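Local structure of geranyltranstransferase (Methylococcus capsulatus, 3TS7) at residues P35-Q40 against A110-T115; M42-L47 against R102-C107; Y59-T64 against D288-L293; D73-A78 against H129-D134; L175-L180 against P257-L262. The protein probably makes (2E,6E)-farnesyl diphosphate by joining isopentenyl diphosphate to geranyl diphosphate, with magnesium as cofactor. One frame throughout, in Å; residues are numbered along the deposited sequence.

Interaction 1: residues P35-Q40 against A110-T115; sequences PERLHQ and AYDEAT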
# COMPACT_ATOMS: atom_id res chain seq x y z
N PRO B 35 -1.48 -1.77 18.31
CA PRO B 35 -0.30 -2.58 18.68
C PRO B 35 0.98 -1.75 18.84
O PRO B 35 1.36 -1.02 17.92
CB PRO B 35 -0.17 -3.56 17.50
CG PRO B 35 -0.85 -2.89 16.36
CD PRO B 35 -1.96 -2.08 16.95
N GLU B 36 1.64 -1.88 19.98
CA GLU B 36 2.72 -0.97 20.40
C GLU B 36 4.04 -1.10 19.66
O GLU B 36 4.59 -0.11 19.18
CB GLU B 36 2.96 -1.07 21.90
CG GLU B 36 1.95 -0.31 22.74
CD GLU B 36 2.42 -0.06 24.16
OE1 GLU B 36 3.50 -0.57 24.54
OE2 GLU B 36 1.72 0.66 24.89
N ARG B 37 4.56 -2.33 19.60
CA ARG B 37 5.78 -2.64 18.87
C ARG B 37 5.68 -2.23 17.39
O ARG B 37 6.61 -1.61 16.86
CB ARG B 37 6.09 -4.14 19.02
CG ARG B 37 7.33 -4.63 18.31
CD ARG B 37 7.59 -6.08 18.69
NE ARG B 37 8.85 -6.62 18.19
CZ ARG B 37 10.06 -6.34 18.68
NH1 ARG B 37 11.13 -6.91 18.14
NH2 ARG B 37 10.21 -5.50 19.70
N LEU B 38 4.56 -2.57 16.73
CA LEU B 38 4.30 -2.17 15.35
C LEU B 38 4.29 -0.64 15.18
O LEU B 38 4.93 -0.12 14.27
CB LEU B 38 2.99 -2.76 14.81
CG LEU B 38 2.57 -2.27 13.42
CD1 LEU B 38 3.47 -2.86 12.34
CD2 LEU B 38 1.13 -2.57 13.10
N HIS B 39 3.60 0.06 16.08
CA HIS B 39 3.53 1.53 16.02
C HIS B 39 4.89 2.19 16.22
O HIS B 39 5.21 3.20 15.58
CB HIS B 39 2.54 2.10 17.03
CG HIS B 39 1.10 1.83 16.71
ND1 HIS B 39 0.09 2.06 17.61
CD2 HIS B 39 0.51 1.33 15.59
CE1 HIS B 39 -1.07 1.74 17.06
NE2 HIS B 39 -0.84 1.29 15.83
N GLN B 40 5.68 1.62 17.12
CA GLN B 40 7.01 2.15 17.41
C GLN B 40 8.01 1.84 16.29
O GLN B 40 8.97 2.57 16.10
CB GLN B 40 7.53 1.60 18.74
CG GLN B 40 6.87 2.20 19.98
CD GLN B 40 6.97 1.29 21.19
OE1 GLN B 40 7.94 0.55 21.36
NE2 GLN B 40 5.95 1.33 22.04
N ALA B 110 16.67 -3.56 14.33
CA ALA B 110 16.22 -2.91 15.56
C ALA B 110 15.01 -3.60 16.21
O ALA B 110 14.80 -3.45 17.42
CB ALA B 110 15.90 -1.45 15.29
N TYR B 111 14.22 -4.30 15.41
CA TYR B 111 13.07 -5.09 15.89
C TYR B 111 13.25 -6.55 15.46
O TYR B 111 14.04 -7.28 16.06
CB TYR B 111 11.73 -4.48 15.41
CG TYR B 111 11.48 -3.11 16.01
CD1 TYR B 111 10.72 -2.96 17.18
CD2 TYR B 111 12.03 -1.96 15.43
CE1 TYR B 111 10.52 -1.70 17.74
CE2 TYR B 111 11.84 -0.71 15.98
CZ TYR B 111 11.08 -0.58 17.13
OH TYR B 111 10.90 0.67 17.66
N ASP B 112 12.52 -6.97 14.44
CA ASP B 112 12.70 -8.28 13.82
C ASP B 112 12.13 -8.17 12.42
O ASP B 112 11.47 -7.18 12.09
CB ASP B 112 11.98 -9.37 14.61
CG ASP B 112 10.57 -8.98 14.96
OD1 ASP B 112 9.64 -9.43 14.26
OD2 ASP B 112 10.39 -8.17 15.91
N GLU B 113 12.37 -9.20 11.61
CA GLU B 113 11.95 -9.18 10.21
C GLU B 113 10.44 -9.14 10.01
O GLU B 113 9.97 -8.50 9.06
CB GLU B 113 12.57 -10.33 9.44
CG GLU B 113 14.02 -10.08 9.07
CD GLU B 113 14.64 -11.25 8.36
OE1 GLU B 113 15.72 -11.69 8.80
OE2 GLU B 113 14.07 -11.74 7.37
N ALA B 114 9.70 -9.80 10.90
CA ALA B 114 8.23 -9.83 10.86
C ALA B 114 7.64 -8.44 11.12
O ALA B 114 6.69 -8.02 10.43
CB ALA B 114 7.69 -10.85 11.86
N THR B 115 8.20 -7.75 12.11
CA THR B 115 7.79 -6.41 12.47
C THR B 115 8.13 -5.42 11.33
O THR B 115 7.35 -4.51 11.05
CB THR B 115 8.41 -5.97 13.81
OG1 THR B 115 8.05 -6.89 14.84
CG2 THR B 115 7.91 -4.64 14.22
O HOH W 1 10.30 0.39 20.36
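Arg-37 delivers its guanidinium to the carboxylate of Asp-112 in a salt bridge. The main bond, 2.7 Å from NH1 to OD2, runs almost in line with the CG-OD2 bond, and the two flat groups are coplanar within 1°. NE adds a weak bond to the same oxygen. With a fully extended first torsion (chi1 180°) and the chain straight as far as NE, the arginine spans from helix 36-46 to the start of helix 113-133. The same carboxylate accepts from Thr-115: OG1 donates to OD2 at 2.9 Å, while N reaches OD1 from above the carboxylate plane as the N-cap bond of helix 113-133. One water donates to Gln-40 OE1 (2.6 Å) and also meets Tyr-111 OH, while Gln-40 NE2 is held by Ala-31 O. Most of the van der Waals contact is with Tyr-111, whose CD1 lies 3.6 Å from Arg-37 NH2; the ring turns its edge to one guanidinium face, so this is no cation-pi stack, and Thr-115 CG2 lies near Arg-37 CG. Leu-38 packs on Ala-165 of the second subunit. One carboxylate thus both caps a helix and neutralises an arginine, which would probably keep it ionised.

Interaction 2: residues M42-L47 against R102-C107; sequences MRYSVL and RGKPTC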
# COMPACT_ATOMS: atom_id res chain seq x y z
N MET B 42 7.18 1.65 12.96
CA MET B 42 6.82 2.63 11.93
C MET B 42 7.39 4.01 12.25
O MET B 42 7.99 4.65 11.39
CB MET B 42 5.31 2.75 11.80
CG MET B 42 4.62 1.46 11.46
SD MET B 42 2.84 1.68 11.61
CE MET B 42 2.49 1.82 9.91
N ARG B 43 7.22 4.43 13.50
CA ARG B 43 7.78 5.69 14.00
C ARG B 43 9.30 5.74 14.01
O ARG B 43 9.89 6.80 13.79
CB ARG B 43 7.25 5.99 15.40
CG ARG B 43 5.84 6.53 15.38
CD ARG B 43 5.23 6.64 16.76
NE ARG B 43 4.04 7.47 16.67
CZ ARG B 43 4.05 8.79 16.81
NH1 ARG B 43 2.93 9.48 16.69
NH2 ARG B 43 5.19 9.42 17.09
N TYR B 44 9.94 4.60 14.28
CA TYR B 44 11.40 4.49 14.33
C TYR B 44 11.99 4.73 12.95
O TYR B 44 13.04 5.35 12.81
CB TYR B 44 11.80 3.11 14.84
CG TYR B 44 13.27 2.78 14.82
CD1 TYR B 44 14.07 3.02 15.94
CD2 TYR B 44 13.85 2.18 13.69
CE1 TYR B 44 15.42 2.69 15.94
CE2 TYR B 44 15.20 1.86 13.67
CZ TYR B 44 15.98 2.12 14.80
OH TYR B 44 17.32 1.79 14.78
N SER B 45 11.30 4.20 11.94
CA SER B 45 11.71 4.34 10.56
C SER B 45 11.34 5.68 9.93
O SER B 45 12.10 6.21 9.11
CB SER B 45 11.16 3.19 9.75
OG SER B 45 11.73 1.96 10.18
N VAL B 46 10.20 6.25 10.30
CA VAL B 46 9.74 7.49 9.68
C VAL B 46 10.31 8.75 10.31
O VAL B 46 10.69 9.68 9.60
CB VAL B 46 8.19 7.57 9.63
CG1 VAL B 46 7.70 8.95 9.17
CG2 VAL B 46 7.66 6.53 8.71
N LEU B 47 10.39 8.78 11.63
CA LEU B 47 10.68 10.02 12.33
C LEU B 47 12.16 10.16 12.66
O LEU B 47 12.94 9.22 12.49
CB LEU B 47 9.83 10.13 13.60
CG LEU B 47 8.32 10.23 13.41
CD1 LEU B 47 7.61 10.14 14.75
CD2 LEU B 47 7.92 11.52 12.66
N ARG B 102 21.40 5.71 8.27
CA ARG B 102 21.55 7.03 8.91
C ARG B 102 22.08 6.95 10.34
O ARG B 102 21.48 7.52 11.26
CB ARG B 102 20.25 7.86 8.82
CG ARG B 102 20.11 8.64 7.50
CD ARG B 102 19.51 7.78 6.37
NE ARG B 102 20.19 7.99 5.09
CZ ARG B 102 21.05 7.14 4.53
NH1 ARG B 102 21.60 7.44 3.36
NH2 ARG B 102 21.37 6.00 5.13
N GLY B 103 23.21 6.24 10.51
CA GLY B 103 23.88 6.02 11.80
C GLY B 103 22.97 5.41 12.86
O GLY B 103 23.01 5.80 14.03
N LYS B 104 22.18 4.43 12.42
CA LYS B 104 21.07 3.89 13.21
C LYS B 104 20.75 2.51 12.64
O LYS B 104 20.73 2.33 11.42
CB LYS B 104 19.87 4.83 13.06
CG LYS B 104 18.76 4.69 14.08
CD LYS B 104 18.08 6.04 14.28
CE LYS B 104 16.62 5.90 14.70
NZ LYS B 104 15.72 5.75 13.53
N PRO B 105 20.53 1.51 13.52
CA PRO B 105 20.20 0.19 12.96
C PRO B 105 18.90 0.20 12.14
O PRO B 105 18.00 0.98 12.44
CB PRO B 105 20.06 -0.69 14.20
CG PRO B 105 20.93 -0.02 15.23
CD PRO B 105 20.76 1.45 14.98
N THR B 106 18.82 -0.63 11.09
CA THR B 106 17.62 -0.70 10.24
C THR B 106 16.44 -1.35 10.98
O THR B 106 16.64 -2.00 12.01
CB THR B 106 17.88 -1.47 8.93
OG1 THR B 106 18.58 -2.69 9.22
CG2 THR B 106 18.70 -0.63 7.95
N CYS B 107 15.23 -1.18 10.45
CA CYS B 107 14.00 -1.64 11.12
C CYS B 107 13.99 -3.13 11.48
O CYS B 107 13.55 -3.50 12.56
CB CYS B 107 12.78 -1.28 10.28
SG CYS B 107 11.20 -1.44 11.15
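Tyr-44 OH donates a short hydrogen bond of 2.6 Å to Pro-105 O, which lies at the edge of the phenol ring, near its plane. The hydroxyl approaches tilted from the carbonyl plane, with a C=O...O angle of 128°. A first torsion that sets CG trans to the backbone N (chi1 174°) projects the ring from helix 36-46 straight into the loop. Lys-104 comes from the opposite direction and, in the one of its two deposited conformers described here, lies across a ring face. Its NZ stands 3.7 Å from the ring centroid and nearly on the normal, a cation-pi contact that CE extends as a CH-pi contact. A bend at chi4 also brings NZ to Tyr-44 O, a hydrogen bond of 2.8 Å. In this all-helical trans-prenyltransferase fold, segment 102-107 closely follows the first aspartate-rich motif, to which Asp-91 belongs and which in relatives binds substrate diphosphate through magnesium; Thr-106 OG1 is tied back to Asp-98 O. Tyr-44 thus joins helix 36-46 to this loop. Next along the helix, Ser-45 OG, weakly bonded to Ala-41 O, rests 3.4 Å from Cys-107 CB and also touches SG.

Interaction 3: residues Y59-T64 against D288-L293; sequences YATGQT and DLLREL
Segments 59-64 and 288-293 are helical and run roughly antiparallel, their directions 152° apart and their axes 9.4 Å from each other, with Ala-60 and Leu-290 nearest in backbone. The pair belongs to the all-alpha bundle of the isoprenoid synthase fold, where helix 288-298, late in the chain, packs against the much earlier helix 53-65. It works as an example of how a small residue is received by large ones: Ala-60 CB enters a pocket made by three leucines, 3.7 Å from Leu-289 CD2 and at about the same separation from Leu-290 CD2, with Leu-293 CD2 a little farther off. In Leu-290, chi1 of -68° turns the branch to the other helix, and chi2 near 180° sends one methyl to each of two partners. CD2 goes to Ala-60, while CD1 lies 3.6 Å from Thr-64 OG1, itself hydrogen-bonded to Glu-286 O, and also meets the threonine methyl. Were Leu-290 replaced by alanine, both methyls would go, and a gap is likely to open between Ala-60 and Thr-64 on one helix and the backbone of the other. Leu-214 of helix 208-237 also touches Leu-290, and Tyr-217 OH is bonded to Leu-290 O. No hydrogen bond crosses between the segments. At the exposed side the Gln-63 side chain crosses that of Leu-289 at about a right angle, with NE2 lying 3.7 Å from Leu-289 CD2.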
# COMPACT_ATOMS: atom_id res chain seq x y z
N TYR B 59 6.36 20.56 -1.15
CA TYR B 59 6.23 21.91 -0.59
C TYR B 59 6.77 22.97 -1.56
O TYR B 59 6.13 23.99 -1.77
CB TYR B 59 6.93 22.01 0.77
CG TYR B 59 6.23 21.29 1.93
CD1 TYR B 59 4.89 21.55 2.24
CD2 TYR B 59 6.94 20.40 2.73
CE1 TYR B 59 4.27 20.90 3.33
CE2 TYR B 59 6.35 19.76 3.80
CZ TYR B 59 5.01 20.01 4.10
OH TYR B 59 4.47 19.35 5.17
N ALA B 60 7.91 22.70 -2.18
CA ALA B 60 8.51 23.69 -3.11
C ALA B 60 7.67 23.89 -4.35
O ALA B 60 7.52 25.01 -4.81
CB ALA B 60 9.94 23.30 -3.49
N THR B 61 7.10 22.80 -4.88
CA THR B 61 6.20 22.90 -6.03
C THR B 61 4.95 23.70 -5.66
O THR B 61 4.52 24.56 -6.43
CB THR B 61 5.79 21.50 -6.54
OG1 THR B 61 6.96 20.79 -6.94
CG2 THR B 61 4.82 21.59 -7.70
N GLY B 62 4.38 23.44 -4.49
CA GLY B 62 3.17 24.15 -4.05
C GLY B 62 3.37 25.65 -3.93
O GLY B 62 2.52 26.43 -4.37
N GLN B 63 4.49 26.04 -3.33
CA GLN B 63 4.86 27.45 -3.18
C GLN B 63 5.01 28.12 -4.54
O GLN B 63 4.64 29.29 -4.70
CB GLN B 63 6.14 27.59 -2.34
CG GLN B 63 6.39 28.99 -1.86
CD GLN B 63 7.67 29.11 -1.10
OE1 GLN B 63 7.80 28.62 0.02
NE2 GLN B 63 8.64 29.79 -1.70
N THR B 64 5.52 27.37 -5.52
CA THR B 64 5.76 27.88 -6.86
C THR B 64 4.48 28.21 -7.60
O THR B 64 4.38 29.24 -8.26
CB THR B 64 6.67 26.90 -7.67
OG1 THR B 64 7.96 26.86 -7.05
CG2 THR B 64 6.83 27.32 -9.13
N ASP B 288 12.35 30.30 -8.57
CA ASP B 288 13.76 30.33 -8.14
C ASP B 288 14.07 29.26 -7.11
O ASP B 288 15.18 28.70 -7.10
CB ASP B 288 14.16 31.69 -7.56
CG ASP B 288 14.34 32.74 -8.64
OD1 ASP B 288 14.29 32.36 -9.84
OD2 ASP B 288 14.50 33.93 -8.29
N LEU B 289 13.09 28.98 -6.25
CA LEU B 289 13.20 27.92 -5.29
C LEU B 289 13.46 26.57 -5.96
O LEU B 289 14.35 25.83 -5.52
CB LEU B 289 11.92 27.85 -4.43
CG LEU B 289 12.04 26.97 -3.19
CD1 LEU B 289 13.05 27.55 -2.20
CD2 LEU B 289 10.65 26.84 -2.53
N LEU B 290 12.71 26.27 -7.02
CA LEU B 290 12.92 25.01 -7.77
C LEU B 290 14.25 24.97 -8.53
O LEU B 290 14.88 23.92 -8.65
CB LEU B 290 11.75 24.75 -8.72
CG LEU B 290 10.42 24.43 -8.01
CD1 LEU B 290 9.34 24.27 -9.05
CD2 LEU B 290 10.54 23.16 -7.16
N ARG B 291 14.69 26.14 -8.99
CA ARG B 291 15.98 26.29 -9.65
C ARG B 291 17.11 25.93 -8.71
O ARG B 291 18.02 25.19 -9.08
CB ARG B 291 16.13 27.72 -10.22
CG ARG B 291 15.26 28.00 -11.44
CD ARG B 291 15.39 29.43 -12.04
NE ARG B 291 14.37 29.61 -13.07
CZ ARG B 291 13.19 30.22 -12.90
NH1 ARG B 291 12.34 30.27 -13.89
NH2 ARG B 291 12.87 30.78 -11.75
N GLU B 292 17.05 26.42 -7.48
CA GLU B 292 18.06 26.12 -6.48
C GLU B 292 17.94 24.69 -5.93
O GLU B 292 18.96 24.05 -5.61
CB GLU B 292 17.96 27.12 -5.32
CG GLU B 292 18.31 28.55 -5.74
CD GLU B 292 19.79 28.75 -6.04
OE1 GLU B 292 20.12 29.55 -6.94
OE2 GLU B 292 20.64 28.11 -5.38
N LEU B 293 16.71 24.22 -5.79
CA LEU B 293 16.47 22.86 -5.32
C LEU B 293 17.01 21.81 -6.33
O LEU B 293 17.59 20.81 -5.92
CB LEU B 293 14.98 22.63 -5.04
CG LEU B 293 14.61 21.32 -4.35
CD1 LEU B 293 15.26 21.20 -2.96
CD2 LEU B 293 13.09 21.18 -4.27

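Interaction 4: residues D73-A78 against H129-D134; sequences DGPACA and HVLAQD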
# COMPACT_ATOMS: atom_id res chain seq x y z
N ASP B 73 0.52 19.43 3.44
CA ASP B 73 0.98 18.56 4.51
C ASP B 73 0.60 17.09 4.29
O ASP B 73 1.46 16.22 4.39
CB ASP B 73 0.46 19.03 5.88
CG ASP B 73 1.09 20.35 6.32
OD1 ASP B 73 2.30 20.56 6.12
OD2 ASP B 73 0.36 21.17 6.89
N GLY B 74 -0.67 16.83 3.99
CA GLY B 74 -1.18 15.49 3.73
C GLY B 74 -0.47 14.79 2.58
O GLY B 74 0.11 13.72 2.79
N PRO B 75 -0.48 15.39 1.37
CA PRO B 75 0.25 14.79 0.25
C PRO B 75 1.75 14.62 0.50
O PRO B 75 2.31 13.61 0.08
CB PRO B 75 -0.03 15.75 -0.90
CG PRO B 75 -1.36 16.27 -0.59
CD PRO B 75 -1.31 16.51 0.89
N ALA B 76 2.38 15.55 1.22
CA ALA B 76 3.82 15.43 1.54
C ALA B 76 4.10 14.24 2.44
O ALA B 76 5.05 13.50 2.21
CB ALA B 76 4.38 16.72 2.14
N CYS B 77 3.26 14.04 3.46
CA CYS B 77 3.37 12.87 4.33
C CYS B 77 3.11 11.57 3.60
O CYS B 77 3.76 10.58 3.91
CB CYS B 77 2.39 12.95 5.50
SG CYS B 77 2.78 14.25 6.66
N ALA B 78 2.12 11.57 2.69
CA ALA B 78 1.73 10.39 1.90
C ALA B 78 2.89 9.89 1.07
O ALA B 78 3.17 8.69 1.07
CB ALA B 78 0.53 10.69 1.00
N HIS B 129 -4.65 6.06 3.24
CA HIS B 129 -5.61 6.55 4.26
C HIS B 129 -5.51 8.06 4.42
O HIS B 129 -6.54 8.76 4.44
CB HIS B 129 -5.43 5.81 5.60
CG HIS B 129 -6.05 6.50 6.78
ND1 HIS B 129 -7.42 6.63 6.94
CD2 HIS B 129 -5.49 7.06 7.89
CE1 HIS B 129 -7.66 7.24 8.09
NE2 HIS B 129 -6.51 7.53 8.67
N VAL B 130 -4.27 8.57 4.46
CA VAL B 130 -4.03 10.04 4.51
C VAL B 130 -4.67 10.74 3.29
O VAL B 130 -5.46 11.67 3.46
CB VAL B 130 -2.53 10.40 4.69
CG1 VAL B 130 -2.28 11.91 4.51
CG2 VAL B 130 -2.05 10.00 6.05
N LEU B 131 -4.43 10.24 2.08
CA LEU B 131 -4.97 10.91 0.89
C LEU B 131 -6.50 10.84 0.80
O LEU B 131 -7.14 11.81 0.39
CB LEU B 131 -4.35 10.36 -0.40
CG LEU B 131 -2.87 10.63 -0.71
CD1 LEU B 131 -2.54 9.99 -2.08
CD2 LEU B 131 -2.53 12.14 -0.73
N ALA B 132 -7.07 9.71 1.20
CA ALA B 132 -8.51 9.51 1.05
C ALA B 132 -9.32 10.29 2.10
O ALA B 132 -10.44 10.70 1.85
CB ALA B 132 -8.87 8.02 1.11
N GLN B 133 -8.73 10.49 3.27
CA GLN B 133 -9.50 10.90 4.43
C GLN B 133 -9.06 12.22 5.09
O GLN B 133 -9.88 12.86 5.74
CB GLN B 133 -9.51 9.76 5.46
CG GLN B 133 -10.54 9.88 6.59
CD GLN B 133 -10.08 10.77 7.73
OE1 GLN B 133 -10.89 11.42 8.39
NE2 GLN B 133 -8.77 10.83 7.95
N ASP B 134 -7.79 12.59 4.96
CA ASP B 134 -7.22 13.77 5.63
C ASP B 134 -8.02 15.05 5.29
O ASP B 134 -8.06 15.45 4.12
CB ASP B 134 -5.72 13.90 5.28
CG ASP B 134 -4.98 14.94 6.11
OD1 ASP B 134 -3.73 14.93 6.06
OD2 ASP B 134 -5.62 15.78 6.80
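Asp-134 contributes the flat group that meets Gly-74: its carboxylate, tilted to the approach, sets OD1 3.5 Å from Gly-74 CA, which lies neither squarely over a face nor in the plane. Both oxygens have partners elsewhere: OD1 a salt bridge to Arg-27 NE, OD2 a hydrogen bond to Ser-136 OG. The helices behind these residues form an antiparallel pair within the all-helical isoprenoid synthase fold, helix 73-90 starting where helix 113-133 ends; their short segments are 158° apart in direction and 9.0 Å apart in axis. Close approach depends on Gly-74, since a CB at that position would come within 2.9 Å of Asp-134 OD1. An extended chi1 of -170° carries the Asp-134 carboxylate out across the gap to the first turn of helix 73-90. An N-terminal helix turn so near would probably favour the negative charge, although no hydrogen bond joins the two segments. One turn earlier, Val-130 CG1 lies on the Gly-74 backbone, 3.5 Å from its O. Leu-131 carries the apolar side-chain pairs, with chi1 near -69° bringing its branch to the neighbouring helix. Helix 141-155 covers the leucine through Ile-148 and Leu-151, and toward the second subunit His-129 ND1 is hydrogen-bonded to Glu-149 of that chain. Leu-131 CD2 settles against Pro-75 CA at 4.0 Å and, one turn on, against Ala-78 CB at 3.8 Å.

Interaction 5: residues L175-L180 against P257-L262; sequences LDLPGL and PALLGL
Leu-259 places CG opposite its backbone N (chi1 -169°), and with chi2 at 57° its two methyls reach the backbone that leads into helix 177-201. Leu-260, next in the chain, takes the other common first torsion (chi1 -58°) and directs its CD1 to the side chain of Leu-177. Leu-259 therefore meets mainly backbone and some side chain, Leu-260 only the side chain of Leu-177. Leu-259 CD1 lies 3.2 Å from Leu-175 O, while CD2 rests by the first turn of the helix, 3.6 Å from Leu-177 N and equally near Asp-176 O. That carbonyl is already engaged, for it accepts from Leu-180 N in the opening helical turn. CD2 touches side chains as well: Leu-180 CD2 passes it at 4.1 Å, the two leucines sliding by one another in opposite directions. Leu-177 CD1 meets Leu-260 CD1 at 3.9 Å, the side chains crossing at about a right angle. Swapping Leu-259 for an alanine would probably leave the backbone of residues 175-177 without this apolar cover and Leu-180 without this partner. The contact joins the N-terminal end of helix 177-201 to the short helix 256-260, in which Pro-257 packs on Asp-230. Asp-230 belongs to the second aspartate-rich motif on helix 208-237, which in relatives binds magnesium. Tyr-256 fills in beside Leu-177 and Leu-180. Because no hydrogen bond or charge pair crosses here, cohesion between these two segments comes from methyl packing, partly against polar backbone, and would probably be more tolerant of small shifts than a directed polar contact.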
# COMPACT_ATOMS: atom_id res chain seq x y z
N LEU B 175 23.05 -3.53 -19.16
CA LEU B 175 21.91 -2.89 -19.81
C LEU B 175 22.42 -1.78 -20.71
O LEU B 175 23.46 -1.21 -20.45
CB LEU B 175 20.98 -2.29 -18.75
CG LEU B 175 20.40 -3.20 -17.65
CD1 LEU B 175 19.72 -2.35 -16.58
CD2 LEU B 175 19.43 -4.20 -18.24
N ASP B 176 21.68 -1.49 -21.77
CA ASP B 176 21.89 -0.31 -22.60
C ASP B 176 21.52 0.97 -21.83
O ASP B 176 21.08 0.91 -20.68
CB ASP B 176 21.02 -0.42 -23.85
CG ASP B 176 19.56 -0.73 -23.53
OD1 ASP B 176 18.68 -0.28 -24.27
OD2 ASP B 176 19.30 -1.43 -22.53
N LEU B 177 21.71 2.13 -22.45
CA LEU B 177 21.30 3.39 -21.83
C LEU B 177 19.78 3.51 -21.60
O LEU B 177 19.38 3.82 -20.47
CB LEU B 177 21.89 4.63 -22.54
CG LEU B 177 21.59 6.00 -21.89
CD1 LEU B 177 22.17 6.11 -20.46
CD2 LEU B 177 22.07 7.17 -22.76
N PRO B 178 18.93 3.26 -22.63
CA PRO B 178 17.49 3.34 -22.37
C PRO B 178 17.04 2.35 -21.29
O PRO B 178 16.12 2.67 -20.53
CB PRO B 178 16.86 2.95 -23.72
CG PRO B 178 17.91 3.24 -24.73
CD PRO B 178 19.20 2.94 -24.05
N GLY B 179 17.68 1.18 -21.23
CA GLY B 179 17.37 0.14 -20.26
C GLY B 179 17.70 0.51 -18.83
O GLY B 179 16.91 0.23 -17.91
N LEU B 180 18.86 1.13 -18.62
CA LEU B 180 19.25 1.58 -17.30
C LEU B 180 18.41 2.78 -16.86
O LEU B 180 18.03 2.89 -15.69
CB LEU B 180 20.74 1.91 -17.26
CG LEU B 180 21.35 2.49 -15.99
CD1 LEU B 180 21.24 1.50 -14.84
CD2 LEU B 180 22.81 2.91 -16.23
N PRO B 257 28.64 5.45 -15.33
CA PRO B 257 30.01 5.58 -15.87
C PRO B 257 30.56 4.29 -16.49
O PRO B 257 31.37 4.38 -17.41
CB PRO B 257 30.84 5.97 -14.64
CG PRO B 257 29.84 6.47 -13.63
CD PRO B 257 28.63 5.66 -13.87
N ALA B 258 30.14 3.12 -16.01
CA ALA B 258 30.55 1.85 -16.65
C ALA B 258 30.03 1.77 -18.08
O ALA B 258 30.75 1.37 -18.98
CB ALA B 258 30.09 0.64 -15.84
N LEU B 259 28.79 2.19 -18.27
CA LEU B 259 28.15 2.18 -19.57
C LEU B 259 28.66 3.27 -20.54
O LEU B 259 28.78 3.03 -21.74
CB LEU B 259 26.66 2.37 -19.35
CG LEU B 259 25.73 2.15 -20.52
CD1 LEU B 259 25.96 0.75 -21.03
CD2 LEU B 259 24.31 2.31 -20.00
N LEU B 260 28.92 4.46 -20.02
CA LEU B 260 29.16 5.61 -20.90
C LEU B 260 30.56 6.18 -20.81
O LEU B 260 30.92 7.03 -21.61
CB LEU B 260 28.15 6.72 -20.61
CG LEU B 260 26.65 6.42 -20.72
CD1 LEU B 260 25.84 7.44 -19.93
CD2 LEU B 260 26.21 6.38 -22.18
N GLY B 261 31.35 5.71 -19.84
CA GLY B 261 32.56 6.42 -19.45
C GLY B 261 32.20 7.51 -18.46
O GLY B 261 31.05 7.97 -18.42
N LEU B 262 33.18 7.92 -17.66
CA LEU B 262 32.97 8.96 -16.65
C LEU B 262 32.57 10.31 -17.26
O LEU B 262 31.64 10.96 -16.76
CB LEU B 262 34.20 9.09 -15.75
CG LEU B 262 34.18 10.11 -14.59
CD1 LEU B 262 33.17 9.74 -13.50
CD2 LEU B 262 35.57 10.25 -13.99

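How the interactions relate
Interactions 3 and 4 are the buried contacts, both between antiparallel helices and held mainly by aliphatic packing; they touch through Tyr-59 OH and Asp-73 OD1, probably a hydrogen bond of 2.7 Å. Interactions 1 and 2 share helix 36-46 and lie about 11 Å apart between centres, only partly buried, and there charge, hydroxyls and a ring carry the contact; Ala-110 and Tyr-111 of the first also pack on Tyr-44 of the second. Helix 113-133 links interaction 1 at its start with interaction 4 at its end, and both meet the second subunit. Interaction 5 stands apart at the surface, without hydrogen bonds, its methyls packing on side chains and backbone, about 30 Å between centres from interaction 3.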